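Mandelate racemase/muconate lactonizing enzyme family protein (Sulfitobacter sp. NAS-14.1, PDB 3T4W) probably acts as a lyase or related enzyme of the enolase superfamily, in the mandelate racemase/muconate lactonizing enzyme group, on a substrate not yet established. Local coordinates at residues A[54-59]-A[127-132]; A[173-178]-A[215-220]; A[183-188]-A[353-358]; A[339-344]-A[387-392]. One frame throughout, in Å; residues are numbered along the deposited sequence.

Contact 1: residues A[54-59]-A[127-132]; sequences TGIVGW and LGKDRD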
loop_
_atom_site.group_PDB
_atom_site.type_symbol
_atom_site.label_atom_id
_atom_site.label_comp_id
_atom_site.label_asym_id
_atom_site.label_seq_id
_atom_site.Cartn_x
_atom_site.Cartn_y
_atom_site.Cartn_z
ATOM N N THR A 54 40.071 -26.337 28.772
ATOM C CA THR A 54 41.471 -25.954 28.773
ATOM C C THR A 54 41.743 -24.873 29.811
ATOM O O THR A 54 42.859 -24.365 29.914
ATOM C CB THR A 54 41.956 -25.506 27.376
ATOM O OG1 THR A 54 41.194 -24.374 26.933
ATOM C CG2 THR A 54 41.812 -26.641 26.372
ATOM N N GLY A 55 40.720 -24.521 30.582
ATOM C CA GLY A 55 40.892 -23.582 31.680
ATOM C C GLY A 55 40.730 -22.103 31.364
ATOM O O GLY A 55 40.947 -21.251 32.226
ATOM N N ILE A 56 40.343 -21.782 30.137
ATOM C CA ILE A 56 40.072 -20.389 29.798
ATOM C C ILE A 56 38.754 -19.929 30.436
ATOM O O ILE A 56 37.765 -20.666 30.450
ATOM C CB ILE A 56 40.058 -20.172 28.266
ATOM C CG1 ILE A 56 41.306 -20.796 27.632
ATOM C CG2 ILE A 56 39.974 -18.695 27.929
ATOM C CD1 ILE A 56 41.661 -20.220 26.266
ATOM N N VAL A 57 38.757 -18.715 30.982
ATOM C CA VAL A 57 37.580 -18.153 31.638
ATOM C C VAL A 57 36.988 -16.962 30.869
ATOM O O VAL A 57 37.716 -16.069 30.432
ATOM C CB VAL A 57 37.904 -17.686 33.070
ATOM C CG1 VAL A 57 36.682 -17.021 33.700
ATOM C CG2 VAL A 57 38.376 -18.853 33.908
ATOM N N GLY A 58 35.666 -16.963 30.714
ATOM C CA GLY A 58 34.953 -15.844 30.127
ATOM C C GLY A 58 33.846 -15.345 31.043
ATOM O O GLY A 58 33.246 -16.112 31.791
ATOM N N TRP A 59 33.585 -14.045 30.992
ATOM C CA TRP A 59 32.475 -13.461 31.723
ATOM C C TRP A 59 31.388 -12.941 30.779
ATOM O O TRP A 59 31.681 -12.341 29.746
ATOM C CB TRP A 59 32.977 -12.335 32.619
ATOM C CG TRP A 59 33.844 -12.819 33.742
ATOM C CD1 TRP A 59 35.189 -13.054 33.699
ATOM C CD2 TRP A 59 33.422 -13.129 35.080
ATOM N NE1 TRP A 59 35.628 -13.488 34.923
ATOM C CE2 TRP A 59 34.567 -13.544 35.790
ATOM C CE3 TRP A 59 32.191 -13.097 35.741
ATOM C CZ2 TRP A 59 34.518 -13.923 37.137
ATOM C CZ3 TRP A 59 32.142 -13.474 37.076
ATOM C CH2 TRP A 59 33.304 -13.883 37.761
ATOM N N LEU A 127 36.778 -16.636 23.550
ATOM C CA LEU A 127 37.374 -16.651 22.216
ATOM C C LEU A 127 38.430 -15.562 22.061
ATOM O O LEU A 127 39.459 -15.767 21.418
ATOM C CB LEU A 127 36.298 -16.510 21.133
ATOM C CG LEU A 127 35.329 -17.689 21.002
ATOM C CD1 LEU A 127 34.042 -17.296 20.274
ATOM C CD2 LEU A 127 36.022 -18.854 20.307
ATOM N N GLY A 128 38.175 -14.401 22.655
ATOM C CA GLY A 128 39.129 -13.310 22.613
ATOM C C GLY A 128 40.437 -13.679 23.291
ATOM O O GLY A 128 41.512 -13.343 22.813
ATOM N N LYS A 129 40.347 -14.375 24.417
ATOM C CA LYS A 129 41.546 -14.768 25.141
ATOM C C LYS A 129 42.299 -15.867 24.397
ATOM O O LYS A 129 43.527 -15.870 24.347
ATOM C CB LYS A 129 41.191 -15.188 26.570
ATOM C CG LYS A 129 40.863 -13.996 27.452
ATOM C CD LYS A 129 40.076 -14.384 28.683
ATOM C CE LYS A 129 39.568 -13.128 29.384
ATOM N NZ LYS A 129 38.938 -13.402 30.708
ATOM N N ASP A 130 41.550 -16.785 23.797
ATOM C CA ASP A 130 42.139 -17.885 23.054
ATOM C C ASP A 130 42.880 -17.393 21.809
ATOM O O ASP A 130 43.884 -17.972 21.405
ATOM C CB ASP A 130 41.051 -18.880 22.658
ATOM C CG ASP A 130 41.591 -20.045 21.869
ATOM O OD1 ASP A 130 42.573 -20.671 22.323
ATOM O OD2 ASP A 130 41.033 -20.328 20.791
ATOM N N ARG A 131 42.372 -16.328 21.202
ATOM C CA ARG A 131 42.990 -15.755 20.011
ATOM C C ARG A 131 44.013 -14.685 20.399
ATOM O O ARG A 131 44.710 -14.138 19.547
ATOM C CB ARG A 131 41.916 -15.116 19.117
ATOM C CG ARG A 131 40.671 -15.968 18.876
ATOM C CD ARG A 131 40.832 -16.828 17.645
ATOM N NE ARG A 131 39.551 -17.231 17.070
ATOM C CZ ARG A 131 39.097 -18.480 17.056
ATOM N NH1 ARG A 131 39.812 -19.455 17.600
ATOM N NH2 ARG A 131 37.930 -18.761 16.495
ATOM N N ASP A 132 44.083 -14.382 21.692
ATOM C CA ASP A 132 44.830 -13.225 22.174
ATOM C C ASP A 132 44.511 -11.952 21.381
ATOM O O ASP A 132 45.415 -11.267 20.915
ATOM C CB ASP A 132 46.333 -13.500 22.138
ATOM C CG ASP A 132 47.116 -12.542 23.007
ATOM O OD1 ASP A 132 46.498 -11.873 23.865
ATOM O OD2 ASP A 132 48.348 -12.464 22.843
#

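Contact 2: residues A[173-178]-A[215-220]; sequences ESALDC and KAIRAA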
loop_
_atom_site.group_PDB
_atom_site.type_symbol
_atom_site.label_atom_id
_atom_site.label_comp_id
_atom_site.label_asym_id
_atom_site.label_seq_id
_atom_site.Cartn_x
_atom_site.Cartn_y
_atom_site.Cartn_z
ATOM N N GLU A 173 21.548 21.617 36.161
ATOM C CA GLU A 173 22.848 21.616 36.820
ATOM C C GLU A 173 23.615 20.351 36.432
ATOM O O GLU A 173 24.780 20.428 36.038
ATOM C CB GLU A 173 22.711 21.739 38.341
ATOM C CG GLU A 173 22.215 23.103 38.815
ATOM C CD GLU A 173 21.711 23.087 40.259
ATOM O OE1 GLU A 173 22.127 22.200 41.038
ATOM O OE2 GLU A 173 20.898 23.968 40.615
ATOM N N SER A 174 22.960 19.196 36.526
ATOM C CA SER A 174 23.553 17.940 36.062
ATOM C C SER A 174 23.970 18.031 34.602
ATOM O O SER A 174 25.075 17.631 34.242
ATOM C CB SER A 174 22.586 16.767 36.229
ATOM O OG SER A 174 22.428 16.420 37.589
ATOM N N ALA A 175 23.081 18.547 33.759
ATOM C CA ALA A 175 23.404 18.691 32.344
ATOM C C ALA A 175 24.745 19.402 32.185
ATOM O O ALA A 175 25.639 18.900 31.506
ATOM C CB ALA A 175 22.299 19.427 31.602
ATOM N N LEU A 176 24.884 20.552 32.841
ATOM C CA LEU A 176 26.131 21.319 32.841
ATOM C C LEU A 176 27.323 20.517 33.335
ATOM O O LEU A 176 28.410 20.585 32.756
ATOM C CB LEU A 176 25.981 22.579 33.692
ATOM C CG LEU A 176 25.931 23.914 32.946
ATOM C CD1 LEU A 176 25.865 23.711 31.437
ATOM C CD2 LEU A 176 24.771 24.770 33.455
ATOM N N ASP A 177 27.126 19.766 34.415
ATOM C CA ASP A 177 28.201 18.961 34.979
ATOM C C ASP A 177 28.649 17.873 34.002
ATOM O O ASP A 177 29.843 17.579 33.882
ATOM C CB ASP A 177 27.768 18.338 36.300
ATOM C CG ASP A 177 28.859 17.512 36.929
ATOM O OD1 ASP A 177 29.853 18.103 37.404
ATOM O OD2 ASP A 177 28.718 16.270 36.943
ATOM N N CYS A 178 27.688 17.285 33.299
ATOM C CA CYS A 178 27.997 16.310 32.261
ATOM C C CYS A 178 28.796 16.915 31.105
ATOM O O CYS A 178 29.747 16.309 30.615
ATOM C CB CYS A 178 26.716 15.656 31.750
ATOM S SG CYS A 178 26.012 14.504 32.939
ATOM N N LYS A 215 13.241 22.860 27.977
ATOM C CA LYS A 215 13.586 24.275 27.955
ATOM C C LYS A 215 14.844 24.533 28.785
ATOM O O LYS A 215 15.814 25.118 28.296
ATOM C CB LYS A 215 12.419 25.135 28.445
ATOM C CG LYS A 215 12.580 26.615 28.124
ATOM C CD LYS A 215 11.315 27.415 28.431
ATOM C CE LYS A 215 11.488 28.863 27.982
ATOM N NZ LYS A 215 10.211 29.630 27.949
ATOM N N ALA A 216 14.832 24.069 30.031
ATOM C CA ALA A 216 15.944 24.301 30.949
ATOM C C ALA A 216 17.250 23.628 30.499
ATOM O O ALA A 216 18.301 24.252 30.471
ATOM C CB ALA A 216 15.561 23.867 32.373
ATOM N N ILE A 217 17.182 22.355 30.143
ATOM C CA ILE A 217 18.383 21.635 29.742
ATOM C C ILE A 217 18.970 22.181 28.432
ATOM O O ILE A 217 20.187 22.329 28.301
ATOM C CB ILE A 217 18.096 20.128 29.642
ATOM C CG1 ILE A 217 17.648 19.603 31.010
ATOM C CG2 ILE A 217 19.303 19.382 29.122
ATOM C CD1 ILE A 217 16.977 18.246 30.956
ATOM N N ARG A 218 18.107 22.495 27.468
ATOM C CA ARG A 218 18.575 23.067 26.206
ATOM C C ARG A 218 19.201 24.433 26.439
ATOM O O ARG A 218 20.223 24.770 25.837
ATOM C CB ARG A 218 17.442 23.167 25.177
ATOM C CG ARG A 218 17.829 23.901 23.888
ATOM C CD ARG A 218 18.985 23.207 23.147
ATOM N NE ARG A 218 18.585 21.932 22.550
ATOM C CZ ARG A 218 19.432 20.991 22.139
ATOM N NH1 ARG A 218 18.967 19.864 21.612
ATOM N NH2 ARG A 218 20.745 21.165 22.261
ATOM N N ALA A 219 18.592 25.217 27.321
ATOM C CA ALA A 219 19.107 26.548 27.620
ATOM C C ALA A 219 20.519 26.447 28.174
ATOM O O ALA A 219 21.437 27.128 27.716
ATOM C CB ALA A 219 18.201 27.257 28.614
ATOM N N ALA A 220 20.678 25.576 29.160
ATOM C CA ALA A 220 21.954 25.393 29.834
ATOM C C ALA A 220 23.097 24.901 28.924
ATOM O O ALA A 220 24.213 25.396 29.019
ATOM C CB ALA A 220 21.774 24.462 31.035
#

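Contact 3: residues A[183-188]-A[353-358]; sequences YTAIKF and ILMCEC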
loop_
_atom_site.group_PDB
_atom_site.type_symbol
_atom_site.label_atom_id
_atom_site.label_comp_id
_atom_site.label_asym_id
_atom_site.label_seq_id
_atom_site.Cartn_x
_atom_site.Cartn_y
_atom_site.Cartn_z
ATOM N N TYR A 183 30.922 14.811 28.164
ATOM C CA TYR A 183 29.754 14.209 27.532
ATOM C C TYR A 183 29.140 15.149 26.513
ATOM O O TYR A 183 28.969 16.338 26.769
ATOM C CB TYR A 183 28.718 13.810 28.575
ATOM C CG TYR A 183 29.043 12.505 29.262
ATOM C CD1 TYR A 183 28.728 11.287 28.664
ATOM C CD2 TYR A 183 29.675 12.489 30.498
ATOM C CE1 TYR A 183 29.022 10.088 29.288
ATOM C CE2 TYR A 183 29.980 11.296 31.129
ATOM C CZ TYR A 183 29.649 10.098 30.520
ATOM O OH TYR A 183 29.948 8.909 31.146
ATOM N N THR A 184 28.811 14.607 25.350
ATOM C CA THR A 184 28.242 15.402 24.274
ATOM C C THR A 184 26.763 15.092 24.058
ATOM O O THR A 184 26.175 15.529 23.064
ATOM C CB THR A 184 29.000 15.159 22.970
ATOM O OG1 THR A 184 28.968 13.760 22.652
ATOM C CG2 THR A 184 30.446 15.598 23.123
ATOM N N ALA A 185 26.184 14.325 24.987
ATOM C CA ALA A 185 24.762 13.962 24.962
ATOM C C ALA A 185 24.266 13.517 26.342
ATOM O O ALA A 185 25.000 12.906 27.111
ATOM C CB ALA A 185 24.499 12.868 23.939
ATOM N N ILE A 186 23.009 13.814 26.644
ATOM C CA ILE A 186 22.463 13.516 27.956
ATOM C C ILE A 186 21.003 13.095 27.831
ATOM O O ILE A 186 20.266 13.639 27.007
ATOM C CB ILE A 186 22.564 14.736 28.883
ATOM C CG1 ILE A 186 21.969 15.967 28.200
ATOM C CG2 ILE A 186 24.006 15.004 29.254
ATOM C CD1 ILE A 186 22.298 17.252 28.901
ATOM N N LYS A 187 20.597 12.123 28.650
ATOM C CA LYS A 187 19.232 11.613 28.636
ATOM C C LYS A 187 18.489 11.907 29.942
ATOM O O LYS A 187 19.092 11.984 31.011
ATOM C CB LYS A 187 19.220 10.109 28.353
ATOM C CG LYS A 187 17.820 9.528 28.241
ATOM C CD LYS A 187 17.789 8.290 27.371
ATOM C CE LYS A 187 18.224 7.060 28.138
ATOM N NZ LYS A 187 18.510 5.951 27.185
ATOM N N PHE A 188 17.174 12.071 29.841
ATOM C CA PHE A 188 16.327 12.317 31.003
ATOM C C PHE A 188 14.926 11.807 30.700
ATOM O O PHE A 188 14.573 11.634 29.534
ATOM C CB PHE A 188 16.295 13.815 31.353
ATOM C CG PHE A 188 16.010 14.715 30.173
ATOM C CD1 PHE A 188 16.994 14.987 29.236
ATOM C CD2 PHE A 188 14.766 15.288 30.003
ATOM C CE1 PHE A 188 16.738 15.811 28.149
ATOM C CE2 PHE A 188 14.503 16.111 28.912
ATOM C CZ PHE A 188 15.494 16.375 27.989
ATOM N N ILE A 353 27.396 3.170 14.201
ATOM C CA ILE A 353 27.214 3.381 15.629
ATOM C C ILE A 353 26.840 4.832 15.896
ATOM O O ILE A 353 27.427 5.751 15.315
ATOM C CB ILE A 353 28.505 3.073 16.402
ATOM C CG1 ILE A 353 28.336 3.413 17.885
ATOM C CG2 ILE A 353 29.668 3.843 15.804
ATOM C CD1 ILE A 353 27.588 2.359 18.672
ATOM N N LEU A 354 25.862 5.040 16.770
ATOM C CA LEU A 354 25.504 6.391 17.190
ATOM C C LEU A 354 26.237 6.772 18.475
ATOM O O LEU A 354 27.054 7.693 18.492
ATOM C CB LEU A 354 23.994 6.515 17.390
ATOM C CG LEU A 354 23.504 7.839 17.987
ATOM C CD1 LEU A 354 24.164 9.011 17.299
ATOM C CD2 LEU A 354 21.986 7.948 17.896
ATOM N N MET A 355 25.934 6.060 19.553
ATOM C CA MET A 355 26.567 6.313 20.840
ATOM C C MET A 355 26.254 5.181 21.806
ATOM O O MET A 355 25.315 4.416 21.595
ATOM C CB MET A 355 26.105 7.653 21.422
ATOM C CG MET A 355 24.591 7.840 21.430
ATOM S SD MET A 355 24.083 9.435 22.113
ATOM C CE MET A 355 25.102 10.541 21.147
ATOM N N CYS A 356 27.045 5.084 22.864
ATOM C CA CYS A 356 26.866 4.050 23.869
ATOM C C CYS A 356 26.370 4.637 25.185
ATOM O O CYS A 356 26.945 5.603 25.701
ATOM C CB CYS A 356 28.186 3.316 24.103
ATOM S SG CYS A 356 28.471 1.938 22.985
ATOM N N GLU A 357 25.303 4.054 25.721
ATOM C CA GLU A 357 24.820 4.428 27.046
ATOM C C GLU A 357 25.907 4.144 28.078
ATOM O O GLU A 357 26.559 3.100 28.039
ATOM C CB GLU A 357 23.524 3.679 27.394
ATOM C CG GLU A 357 22.821 4.210 28.643
ATOM C CD GLU A 357 21.311 3.985 28.618
ATOM O OE1 GLU A 357 20.857 2.971 28.050
ATOM O OE2 GLU A 357 20.571 4.828 29.166
ATOM N N CYS A 358 26.111 5.083 28.993
ATOM C CA CYS A 358 27.133 4.924 30.018
ATOM C C CYS A 358 26.584 5.203 31.413
ATOM O O CYS A 358 25.688 6.030 31.594
ATOM C CB CYS A 358 28.327 5.832 29.742
ATOM S SG CYS A 358 29.294 5.375 28.298
#

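Contact 4: residues A[339-344]-A[387-392]; sequences EWAANI and LGLEVD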
loop_
_atom_site.group_PDB
_atom_site.type_symbol
_atom_site.label_atom_id
_atom_site.label_comp_id
_atom_site.label_asym_id
_atom_site.label_seq_id
_atom_site.Cartn_x
_atom_site.Cartn_y
_atom_site.Cartn_z
ATOM N N GLU A 339 28.196 -6.162 30.636
ATOM C CA GLU A 339 27.343 -5.902 29.481
ATOM C C GLU A 339 27.822 -4.660 28.735
ATOM O O GLU A 339 27.807 -4.616 27.500
ATOM C CB GLU A 339 25.869 -5.746 29.866
ATOM C CG GLU A 339 24.940 -5.906 28.647
ATOM C CD GLU A 339 23.531 -5.359 28.854
ATOM O OE1 GLU A 339 23.392 -4.170 29.215
ATOM O OE2 GLU A 339 22.559 -6.113 28.626
ATOM N N TRP A 340 28.252 -3.651 29.489
ATOM C CA TRP A 340 28.772 -2.435 28.882
ATOM C C TRP A 340 29.950 -2.767 27.966
ATOM O O TRP A 340 30.031 -2.283 26.833
ATOM C CB TRP A 340 29.183 -1.437 29.961
ATOM C CG TRP A 340 29.596 -0.108 29.418
ATOM C CD1 TRP A 340 28.862 0.715 28.610
ATOM C CD2 TRP A 340 30.835 0.568 29.657
ATOM N NE1 TRP A 340 29.572 1.854 28.323
ATOM C CE2 TRP A 340 30.787 1.790 28.953
ATOM C CE3 TRP A 340 31.983 0.255 30.391
ATOM C CZ2 TRP A 340 31.845 2.702 28.962
ATOM C CZ3 TRP A 340 33.029 1.162 30.404
ATOM C CH2 TRP A 340 32.954 2.370 29.693
ATOM N N ALA A 341 30.843 -3.617 28.463
ATOM C CA ALA A 341 32.010 -4.061 27.716
ATOM C C ALA A 341 31.636 -4.694 26.383
ATOM O O ALA A 341 32.277 -4.438 25.369
ATOM C CB ALA A 341 32.825 -5.041 28.552
ATOM N N ALA A 342 30.615 -5.543 26.387
ATOM C CA ALA A 342 30.155 -6.137 25.142
ATOM C C ALA A 342 29.582 -5.044 24.242
ATOM O O ALA A 342 29.792 -5.065 23.032
ATOM C CB ALA A 342 29.128 -7.238 25.395
ATOM N N ASN A 343 28.873 -4.086 24.840
ATOM C CA ASN A 343 28.331 -2.952 24.092
ATOM C C ASN A 343 29.418 -2.243 23.300
ATOM O O ASN A 343 29.232 -1.870 22.137
ATOM C CB ASN A 343 27.678 -1.944 25.034
ATOM C CG ASN A 343 26.356 -2.426 25.579
ATOM O OD1 ASN A 343 25.786 -3.403 25.089
ATOM N ND2 ASN A 343 25.855 -1.740 26.602
ATOM N N ILE A 344 30.561 -2.074 23.950
ATOM C CA ILE A 344 31.657 -1.306 23.397
ATOM C C ILE A 344 32.429 -2.069 22.321
ATOM O O ILE A 344 32.909 -1.475 21.351
ATOM C CB ILE A 344 32.557 -0.781 24.531
ATOM C CG1 ILE A 344 31.808 0.342 25.252
ATOM C CG2 ILE A 344 33.898 -0.292 24.004
ATOM C CD1 ILE A 344 32.655 1.181 26.099
ATOM N N LEU A 387 37.117 -9.445 26.265
ATOM C CA LEU A 387 36.364 -8.231 26.563
ATOM C C LEU A 387 37.278 -7.137 27.113
ATOM O O LEU A 387 36.895 -5.961 27.167
ATOM C CB LEU A 387 35.228 -8.523 27.548
ATOM C CG LEU A 387 33.980 -9.242 27.008
ATOM C CD1 LEU A 387 33.048 -9.664 28.145
ATOM C CD2 LEU A 387 33.232 -8.382 25.990
ATOM N N GLY A 388 38.488 -7.532 27.513
ATOM C CA GLY A 388 39.489 -6.597 27.995
ATOM C C GLY A 388 39.290 -6.245 29.457
ATOM O O GLY A 388 39.717 -5.185 29.914
ATOM N N LEU A 389 38.653 -7.145 30.196
ATOM C CA LEU A 389 38.293 -6.882 31.583
ATOM C C LEU A 389 39.077 -7.688 32.609
ATOM O O LEU A 389 39.472 -8.826 32.360
ATOM C CB LEU A 389 36.817 -7.189 31.794
ATOM C CG LEU A 389 35.851 -6.495 30.850
ATOM C CD1 LEU A 389 34.432 -6.930 31.192
ATOM C CD2 LEU A 389 36.024 -4.994 30.969
ATOM N N GLU A 390 39.284 -7.082 33.773
ATOM C CA GLU A 390 39.624 -7.828 34.975
ATOM C C GLU A 390 38.404 -7.802 35.883
ATOM O O GLU A 390 38.197 -6.838 36.629
ATOM C CB GLU A 390 40.806 -7.195 35.706
ATOM C CG GLU A 390 42.185 -7.603 35.209
ATOM C CD GLU A 390 43.270 -7.258 36.223
ATOM O OE1 GLU A 390 44.031 -6.296 35.973
ATOM O OE2 GLU A 390 43.347 -7.933 37.279
ATOM N N VAL A 391 37.582 -8.840 35.809
ATOM C CA VAL A 391 36.418 -8.920 36.684
ATOM C C VAL A 391 36.862 -9.221 38.117
ATOM O O VAL A 391 37.716 -10.082 38.350
ATOM C CB VAL A 391 35.410 -9.984 36.199
ATOM C CG1 VAL A 391 34.105 -9.869 36.965
ATOM C CG2 VAL A 391 35.151 -9.820 34.722
ATOM N N ASP A 392 36.303 -8.495 39.076
ATOM C CA ASP A 392 36.635 -8.723 40.480
ATOM C C ASP A 392 35.591 -9.620 41.124
ATOM O O ASP A 392 34.653 -9.147 41.765
ATOM C CB ASP A 392 36.749 -7.401 41.236
ATOM C CG ASP A 392 37.247 -7.578 42.664
ATOM O OD1 ASP A 392 37.167 -8.705 43.203
ATOM O OD2 ASP A 392 37.708 -6.575 43.253
#

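Contact 1: residues A[54-59]-A[127-132]
Ile56 and Lys129 bring the two backbones nearest, their CA atoms 7.4 Å apart, where the chain entering strand 57-62 runs past the C-terminal part of helix 110-130. The contact combines one polar bridge with a small apolar patch. Lys129 and Ile56 lie antiparallel as side chains, and the lysine, extended beyond CG, carries its ammonium to the strand: NZ donates a hydrogen bond of 2.9 Å to the backbone O of Val57. The C=O...NZ angle is 150°, with the donor tilted 30° from the carbonyl plane. The lysine's aliphatic part follows the same path, CD lying 3.4 Å from Val57 O. Nearer the helix, Ile56 CG2 touches Lys129 CB at 4.0 Å. The other branch of Ile56 heads for the next residue of the helix, where CD1 packs against Asp130 CB at 3.9 Å, the two side chains crossing at about a right angle. Asp130 OD2 forms a salt bridge with Arg131 NH1, while Arg131 NH2 pairs with Glu90. Asp125, one turn earlier on the helix, accepts a hydrogen bond from Trp59 N and forms a long, weak ion pair with Lys129 NZ. With an alanine in place of Lys129, Val57 O would probably lose this donor and Asp125 its weak ionic partner. The contact thus fastens helix 110-130 to an edge strand, within this chain, of the antiparallel sheet 25-33, 45-52 and 57-62, Val57 resting on Lys49 and Thr51 of the middle strand.

Contact 2: residues A[173-178]-A[215-220]
Leu176 and Ala175 of helix 168-180 meet Ala220 and Ile217 of helix 204-221 in a seam of van der Waals contacts with no hydrogen bond across it. Leu176 does the longer reaching. Its CB and CG serve as a stem that brings the fork of the side chain up to Ala220. As modelled, CD1 comes to 3.4 Å from the backbone O of Ala220 and CD2 lies 3.9 Å from Ala220 CB, although the exact placing of the two methyls is less sure. Deeper in, the shorter Ala175 needs no such reach: its CB meets Ile217 CG2 at 3.9 Å. Ile217 CG2 stands anti to the backbone N (chi1, measured to CG1, is -61°), which sets this branch against the neighbouring helix. The inner pair is buried, whereas Leu176 is on the solvent side. Beneath the seam, both Ala175 and Ile217 also rest on Ile186 of strand 185-188, which joins the two helices in sequence. An alanine on one side of each pair is consistent with the close approach, the CA atoms of Ala175 and Ile217 being 6.4 Å apart and those of Leu176 and Ala220 6.6 Å. Two neighbouring helices packed over a strand in this way belong to the outer layer of the modified (beta/alpha)-barrel of the enolase superfamily.

Contact 3: residues A[183-188]-A[353-358]
Lys187 and Glu357 face each other inside the modified (beta/alpha)-barrel of the enolase superfamily, on strands 185-188 and 356-358. The two segments run nearly at right angles (86°), even though each strand pairs in parallel with the intervening strand 146-152. The polar part is a salt bridge: Lys187 NZ donates to Glu357 OE2 at 3.1 Å, meeting it from above the carboxylate plane. Lys187 starts with CG anti to the backbone N (chi1 -177°), and a bend at chi3 (81°) turns NZ toward the carboxylate; the two chains cross at about a right angle. Further partners hold both groups: NZ is also salt-bridged to Glu256 and hydrogen-bonded to the Tyr150 hydroxyl, and Glu357 OE1 accepts from the backbone N of Leu333. If an alanine replaced Glu357, Lys187 would probably keep Glu256 but lose one of its two carboxylate mates, and Leu333 N would lose its acceptor. The apolar part has two small spots. Met355 bends its thioether end over Ala185, with CE 3.7 Å and SD 3.9 Å from Ala185 CB; Leu228 touches both residues. At the other spot the Tyr183 hydroxyl, hydrogen-bonded to Glu360, also marks where the ring reaches the second segment: Cys358 CB lies at the ring edge, near its plane, 3.8 Å from Tyr183 OH.

Contact 4: residues A[339-344]-A[387-392]
Leu387 and Leu389 reach Ala341 by the same kind of turn: each sets CG anti to its carbonyl carbon, at chi1 of -76° and -54°. A chi2 near 180° puts Leu389 CD1 out to Ala341, whereas Leu387 meets the helix with its other methyl, CD2. Gly388, with its positive phi, makes the bend between them, and both leucines direct CB at helix 337-349. They touch it differently. Leu389 meets a methyl with a methyl, CD1 lying 3.6 Å from Ala341 CB and CD2 following at 4.0 Å. Leu387 lays CD2 against the peptide linking Ala341 to Ala342, 4.0 Å from Ala341 C and 3.9 Å from Ala342 N, and packs on the backbone between the two small side chains. Their CB atoms lie a little farther off, that of Ala342 at 4.3 Å from Leu387 CD2. No hydrogen bond crosses between the segments, but the backbone of Leu387 is held at both ends, its N by the carboxylate of Asp125 and its O by the imidazole of His345. Leu387, Ala342 and Ile121 meet where loop, barrel helix and helix 110-130 come together, consistent with the enolase-superfamily layout in which the chain leaves the barrel to rejoin the capping domain.

How the contacts relate
Contact 1 lies at the surface of the N-terminal domain, contact 2 is a partly buried seam at the far side of the chain, and contacts 3 and 4 are buried. Chemistry follows place: contact 1 mixes a lysine-to-carbonyl hydrogen bond with isoleucine packing, contacts 2 and 4 are packing against alanines, and contact 3 puts an ion pair inside the barrel. Contact 2 packs on strand 185-188 of contact 3, through Ile186. Contacts 3 and 4 meet at Trp340, beside Cys358. Contact 4 also joins contact 1, since Leu387 and Val391 pack on Trp59, whereas contacts 1 and 2 have centres about 43 Å apart.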